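Side-chain contact in alpha-tubulin N-acetyltransferase (Danio rerio, PDB 4H6U), which transfers an acetyl group from acetyl coenzyme A to a lysine of alpha-tubulin: residues E136-M141 / M152-P157. The protein carries 1 engineered substitution. Sequence-based numbering, arbitrary orientation.
Sequences ELFDFM and MAYDRP. With ACO (acetyl coenzyme *a), chain C.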
ATOM      1  N   GLU A 136     -13.401   6.341 -14.908  1.00 33.23           N
ATOM      2  CA  GLU A 136     -13.182   7.586 -14.178  1.00 36.13           C
ATOM      3  C   GLU A 136     -11.877   7.500 -13.362  1.00 36.97           C
ATOM      4  O   GLU A 136     -11.087   8.420 -13.399  1.00 39.87           O
ATOM      5  CB  GLU A 136     -14.386   7.947 -13.283  1.00 38.30           C
ATOM      6  CG  GLU A 136     -14.300   9.366 -12.772  1.00 34.99           C
ATOM      7  CD  GLU A 136     -15.508   9.832 -11.969  1.00 44.37           C
ATOM      8  OE1 GLU A 136     -16.335   9.001 -11.538  1.00 40.97           O
ATOM      9  OE2 GLU A 136     -15.578  11.048 -11.699  1.00 48.89           O
ATOM     10  N   LEU A 137     -11.631   6.406 -12.650  1.00 39.28           N
ATOM     11  CA  LEU A 137     -10.385   6.270 -11.886  1.00 40.81           C
ATOM     12  C   LEU A 137      -9.140   6.266 -12.746  1.00 40.55           C
ATOM     13  O   LEU A 137      -8.138   6.917 -12.419  1.00 43.46           O
ATOM     14  CB  LEU A 137     -10.369   4.972 -11.092  1.00 41.23           C
ATOM     15  CG  LEU A 137     -10.566   5.135  -9.603  1.00 44.29           C
ATOM     16  CD1 LEU A 137     -10.323   3.814  -8.907  1.00 40.46           C
ATOM     17  CD2 LEU A 137      -9.641   6.219  -9.022  1.00 45.14           C
ATOM     18  N   PHE A 138      -9.178   5.443 -13.793  1.00 36.11           N
ATOM     19  CA  PHE A 138      -8.037   5.277 -14.665  1.00 35.93           C
ATOM     20  C   PHE A 138      -7.729   6.645 -15.308  1.00 37.81           C
ATOM     21  O   PHE A 138      -6.604   7.130 -15.252  1.00 39.22           O
ATOM     22  CB  PHE A 138      -8.339   4.186 -15.702  1.00 36.35           C
ATOM     23  CG  PHE A 138      -7.132   3.625 -16.397  1.00 39.44           C
ATOM     24  CD1 PHE A 138      -6.191   2.867 -15.722  1.00 43.41           C
ATOM     25  CD2 PHE A 138      -6.955   3.842 -17.758  1.00 36.91           C
ATOM     26  CE1 PHE A 138      -5.054   2.340 -16.390  1.00 36.86           C
ATOM     27  CE2 PHE A 138      -5.845   3.314 -18.449  1.00 35.53           C
ATOM     28  CZ  PHE A 138      -4.889   2.561 -17.744  1.00 33.58           C
ATOM     29  N   ASP A 139      -8.734   7.305 -15.843  1.00 37.75           N
ATOM     30  CA  ASP A 139      -8.532   8.635 -16.419  1.00 41.66           C
ATOM     31  C   ASP A 139      -7.937   9.631 -15.410  1.00 39.81           C
ATOM     32  O   ASP A 139      -7.007  10.359 -15.729  1.00 44.87           O
ATOM     33  CB  ASP A 139      -9.841   9.206 -16.981  1.00 39.10           C
ATOM     34  CG  ASP A 139     -10.260   8.551 -18.296  1.00 45.26           C
ATOM     35  OD1 ASP A 139      -9.467   7.764 -18.873  1.00 44.90           O
ATOM     36  OD2 ASP A 139     -11.385   8.849 -18.776  1.00 50.83           O
ATOM     37  N   PHE A 140      -8.415   9.615 -14.171  1.00 33.13           N
ATOM     38  CA  PHE A 140      -7.856  10.509 -13.177  1.00 34.96           C
ATOM     39  C   PHE A 140      -6.353  10.234 -12.952  1.00 36.50           C
ATOM     40  O   PHE A 140      -5.538  11.168 -12.905  1.00 34.35           O
ATOM     41  CB  PHE A 140      -8.630  10.405 -11.869  1.00 36.33           C
ATOM     42  CG  PHE A 140      -8.175  11.397 -10.831  1.00 42.07           C
ATOM     43  CD1 PHE A 140      -8.799  12.614 -10.707  1.00 40.82           C
ATOM     44  CD2 PHE A 140      -7.061  11.130 -10.036  1.00 42.37           C
ATOM     45  CE1 PHE A 140      -8.373  13.563  -9.763  1.00 44.82           C
ATOM     46  CE2 PHE A 140      -6.602  12.054  -9.099  1.00 41.48           C
ATOM     47  CZ  PHE A 140      -7.252  13.287  -8.962  1.00 47.83           C
ATOM     48  N   MET A 141      -5.984   8.964 -12.867  1.00 35.85           N
ATOM     49  CA  MET A 141      -4.577   8.585 -12.653  1.00 37.01           C
ATOM     50  C   MET A 141      -3.717   9.031 -13.855  1.00 38.39           C
ATOM     51  O   MET A 141      -2.671   9.646 -13.690  1.00 41.52           O
ATOM     52  CB  MET A 141      -4.470   7.071 -12.412  1.00 35.69           C
ATOM     53  CG  MET A 141      -3.042   6.529 -12.207  1.00 38.28           C
ATOM     54  SD  MET A 141      -2.215   6.109 -13.767  1.00 40.00           S
ATOM     55  CE  MET A 141      -3.240   4.805 -14.379  1.00 30.75           C
ATOM     56  N   MET A 152       2.817   2.558 -19.860  1.00 35.13           N
ATOM     57  CA  MET A 152       2.904   1.840 -18.602  1.00 38.34           C
ATOM     58  C   MET A 152       2.887   0.336 -18.805  1.00 33.76           C
ATOM     59  O   MET A 152       2.588  -0.148 -19.882  1.00 34.02           O
ATOM     60  CB  MET A 152       1.776   2.248 -17.674  1.00 43.81           C
ATOM     61  CG  MET A 152       0.449   1.823 -18.116  1.00 47.87           C
ATOM     62  SD  MET A 152      -0.737   2.198 -16.804  1.00144.29           S
ATOM     63  CE  MET A 152      -0.308   3.860 -16.454  1.00 21.77           C
ATOM     64  N   ALA A 153       3.264  -0.382 -17.758  1.00 43.47           N
ATOM     65  CA  ALA A 153       3.196  -1.835 -17.720  1.00 36.12           C
ATOM     66  C   ALA A 153       2.058  -2.316 -16.798  1.00 35.36           C
ATOM     67  O   ALA A 153       1.640  -1.611 -15.880  1.00 34.50           O
ATOM     68  CB  ALA A 153       4.521  -2.395 -17.227  1.00 34.56           C
ATOM     69  N   TYR A 154       1.532  -3.500 -17.085  1.00 33.45           N
ATOM     70  CA  TYR A 154       0.400  -4.005 -16.339  1.00 36.43           C
ATOM     71  C   TYR A 154       0.745  -5.346 -15.700  1.00 38.02           C
ATOM     72  O   TYR A 154       1.092  -6.317 -16.373  1.00 38.91           O
ATOM     73  CB  TYR A 154      -0.815  -4.115 -17.261  1.00 35.37           C
ATOM     74  CG  TYR A 154      -1.196  -2.770 -17.840  1.00 35.79           C
ATOM     75  CD1 TYR A 154      -2.112  -1.941 -17.195  1.00 33.86           C
ATOM     76  CD2 TYR A 154      -0.592  -2.295 -19.009  1.00 37.15           C
ATOM     77  CE1 TYR A 154      -2.456  -0.691 -17.731  1.00 30.74           C
ATOM     78  CE2 TYR A 154      -0.919  -1.053 -19.542  1.00 36.62           C
ATOM     79  CZ  TYR A 154      -1.841  -0.245 -18.889  1.00 33.38           C
ATOM     80  OH  TYR A 154      -2.157   0.980 -19.439  1.00 33.24           O
ATOM     81  N   ASP A 155       0.686  -5.386 -14.375  1.00 35.48           N
ATOM     82  CA  ASP A 155       1.098  -6.570 -13.640  1.00 35.55           C
ATOM     83  C   ASP A 155      -0.043  -7.609 -13.558  1.00 35.31           C
ATOM     84  O   ASP A 155      -1.035  -7.406 -12.860  1.00 33.89           O
ATOM     85  CB  ASP A 155       1.494  -6.127 -12.259  1.00 43.56           C
ATOM     86  CG  ASP A 155       2.109  -7.213 -11.442  1.00 47.45           C
ATOM     87  OD1 ASP A 155       2.075  -8.402 -11.807  1.00 48.47           O
ATOM     88  OD2 ASP A 155       2.664  -6.842 -10.406  1.00 50.87           O
ATOM     89  N   ARG A 156       0.107  -8.739 -14.252  1.00 36.88           N
ATOM     90  CA  ARG A 156      -0.869  -9.821 -14.154  1.00 43.07           C
ATOM     91  C   ARG A 156      -2.332  -9.353 -14.235  1.00 44.29           C
ATOM     92  O   ARG A 156      -3.151  -9.658 -13.370  1.00 47.86           O
ATOM     93  CB  ARG A 156      -0.645 -10.649 -12.879  1.00 50.66           C
ATOM     94  CG  ARG A 156       0.756 -11.280 -12.787  1.00 55.56           C
ATOM     95  CD  ARG A 156       0.922 -12.108 -11.518  1.00 63.84           C
ATOM     96  NE  ARG A 156       0.916 -11.297 -10.306  1.00 72.97           N
ATOM     97  CZ  ARG A 156       1.996 -10.961  -9.600  1.00 81.83           C
ATOM     98  NH1 ARG A 156       3.213 -11.343  -9.991  1.00 83.62           N
ATOM     99  NH2 ARG A 156       1.853 -10.226  -8.496  1.00 85.23           N
ATOM    100  N   PRO A 157      -2.689  -8.657 -15.308  1.00 38.38           N
ATOM    101  CA  PRO A 157      -4.035  -8.069 -15.384  1.00 31.31           C
ATOM    102  C   PRO A 157      -5.096  -9.144 -15.578  1.00 31.87           C
ATOM    103  O   PRO A 157      -4.890 -10.087 -16.353  1.00 33.28           O
ATOM    104  CB  PRO A 157      -3.954  -7.148 -16.605  1.00 34.13           C
ATOM    105  CG  PRO A 157      -2.847  -7.730 -17.455  1.00 32.89           C
ATOM    106  CD  PRO A 157      -1.839  -8.250 -16.434  1.00 33.44           C
TER
HETATM  107  N1A ACO C 201     -16.659  -8.678 -18.701  1.00 41.10           N
HETATM  108  C2A ACO C 201     -15.873  -8.099 -19.677  1.00 37.01           C
HETATM  109  N3A ACO C 201     -15.401  -6.870 -19.692  1.00 38.24           N
HETATM  110  C4A ACO C 201     -15.794  -6.069 -18.612  1.00 34.00           C
HETATM  111  C5A ACO C 201     -16.619  -6.520 -17.563  1.00 33.57           C
HETATM  112  C6A ACO C 201     -17.042  -7.892 -17.653  1.00 38.00           C
HETATM  113  N6A ACO C 201     -17.830  -8.507 -16.736  1.00 38.88           N
HETATM  114  N7A ACO C 201     -16.808  -5.444 -16.645  1.00 39.11           N
HETATM  115  C8A ACO C 201     -16.119  -4.365 -17.172  1.00 37.68           C
HETATM  116  N9A ACO C 201     -15.506  -4.744 -18.383  1.00 32.88           N
HETATM  117  C1B ACO C 201     -14.684  -4.017 -19.321  1.00 33.01           C
HETATM  118  C2B ACO C 201     -15.246  -4.023 -20.735  1.00 34.40           C
HETATM  119  O2B ACO C 201     -14.277  -3.676 -21.685  1.00 40.24           O
HETATM  120  C3B ACO C 201     -16.241  -2.796 -20.566  1.00 42.98           C
HETATM  121  O3B ACO C 201     -16.590  -2.247 -21.696  1.00 45.76           O
HETATM  122  P3B ACO C 201     -18.185  -2.870 -22.363  1.00 39.71           P
HETATM  123  O7A ACO C 201     -18.198  -1.959 -23.553  1.00 40.55           O
HETATM  124  O8A ACO C 201     -17.789  -4.308 -22.601  1.00 41.04           O
HETATM  125  O9A ACO C 201     -19.144  -2.610 -21.246  1.00 42.91           O
HETATM  126  C4B ACO C 201     -15.420  -1.848 -19.738  1.00 38.86           C
HETATM  127  O4B ACO C 201     -14.562  -2.681 -18.895  1.00 36.18           O
HETATM  128  C5B ACO C 201     -16.359  -0.948 -18.934  1.00 35.11           C
HETATM  129  O5B ACO C 201     -15.816   0.278 -18.621  1.00 35.73           O
HETATM  130  P1A ACO C 201     -15.985   0.812 -17.052  1.00 33.57           P
HETATM  131  O1A ACO C 201     -15.322   2.142 -17.060  1.00 31.82           O
HETATM  132  O2A ACO C 201     -17.406   0.593 -16.573  1.00 32.55           O
HETATM  133  O3A ACO C 201     -14.995  -0.209 -16.189  1.00 34.24           O
HETATM  134  P2A ACO C 201     -15.387  -0.774 -14.781  1.00 37.29           P
HETATM  135  O4A ACO C 201     -15.680   0.270 -13.759  1.00 43.27           O
HETATM  136  O5A ACO C 201     -16.165  -2.043 -14.791  1.00 38.42           O
HETATM  137  O6A ACO C 201     -13.738  -1.263 -14.151  1.00 38.42           O
HETATM  138  CBP ACO C 201     -12.361  -3.171 -13.937  1.00 40.62           C
HETATM  139  CCP ACO C 201     -12.947  -2.125 -14.878  1.00 38.03           C
HETATM  140  CDP ACO C 201     -11.486  -4.193 -14.679  1.00 37.30           C
HETATM  141  CEP ACO C 201     -11.549  -2.475 -12.801  1.00 29.03           C
HETATM  142  CAP ACO C 201     -13.593  -3.874 -13.281  1.00 42.82           C
HETATM  143  OAP ACO C 201     -14.436  -4.549 -14.191  1.00 44.31           O
HETATM  144  C9P ACO C 201     -13.212  -4.713 -12.026  1.00 52.29           C
HETATM  145  O9P ACO C 201     -12.967  -4.124 -11.000  1.00 55.38           O
HETATM  146  N8P ACO C 201     -13.036  -6.045 -11.849  1.00 52.53           N
HETATM  147  C7P ACO C 201     -13.166  -7.127 -12.701  1.00 50.93           C
HETATM  148  C6P ACO C 201     -12.387  -8.415 -12.133  1.00140.08           C
HETATM  149  C5P ACO C 201     -10.991  -8.191 -11.430  1.00 62.16           C
HETATM  150  O5P ACO C 201     -10.605  -8.927 -10.507  1.00 59.11           O
HETATM  151  N4P ACO C 201     -10.149  -7.119 -11.880  1.00 68.17           N
HETATM  152  C3P ACO C 201      -8.762  -6.775 -11.345  1.00 72.38           C
HETATM  153  C2P ACO C 201      -7.680  -6.166 -12.336  1.00 92.53           C
HETATM  154  S1P ACO C 201      -5.936  -7.011 -12.593  1.00 71.06           S
HETATM  155  C   ACO C 201      -4.755  -5.947 -11.757  1.00 40.76           C
HETATM  156  O   ACO C 201      -5.179  -5.247 -10.916  1.00 43.07           O
HETATM  157  CH3 ACO C 201      -3.598  -5.424 -12.577  1.00 48.70           C
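Phe-138 and Tyr-154 meet through their ring edges: the phenolic OH of Tyr-154 lies close to the plane of the Phe-138 ring, 3.6 Å from CZ, and the two side chains cross at about a right angle. Two further rings, Phe-164 and Tyr-169, pack edge-to-face with Phe-138. The hydroxyl of Tyr-154 finds its polar partner in the carbonyl oxygen of Pro-149, which satisfies it within an otherwise apolar interface. Beside this pair, SD of Met-152 approaches the Phe-138 ring obliquely, 5.4 Å from its centroid, in a Met-aromatic contact.

The two methionines then extend the apolar seam, meeting tip to tip with Met-141 CE 3.7 Å from Met-152 CE. The side chain of Met-141 leaves the helix with CG anti to the backbone N (chi1 179°), then bends at chi2 and chi3 to bring its methyl group there. At the strand end Asp-155 O lies 3.3 Å from CH3 of acetyl coenzyme A; in the following loop Pro-157 CA lies 3.5 Å from its sulfur S1P. The contact illustrates how the helix of a beta-alpha-beta unit (117-124, 133-145, 153-155) packs apolar side chains against the sheet, here beside the acetyl-CoA site of a GNAT fold.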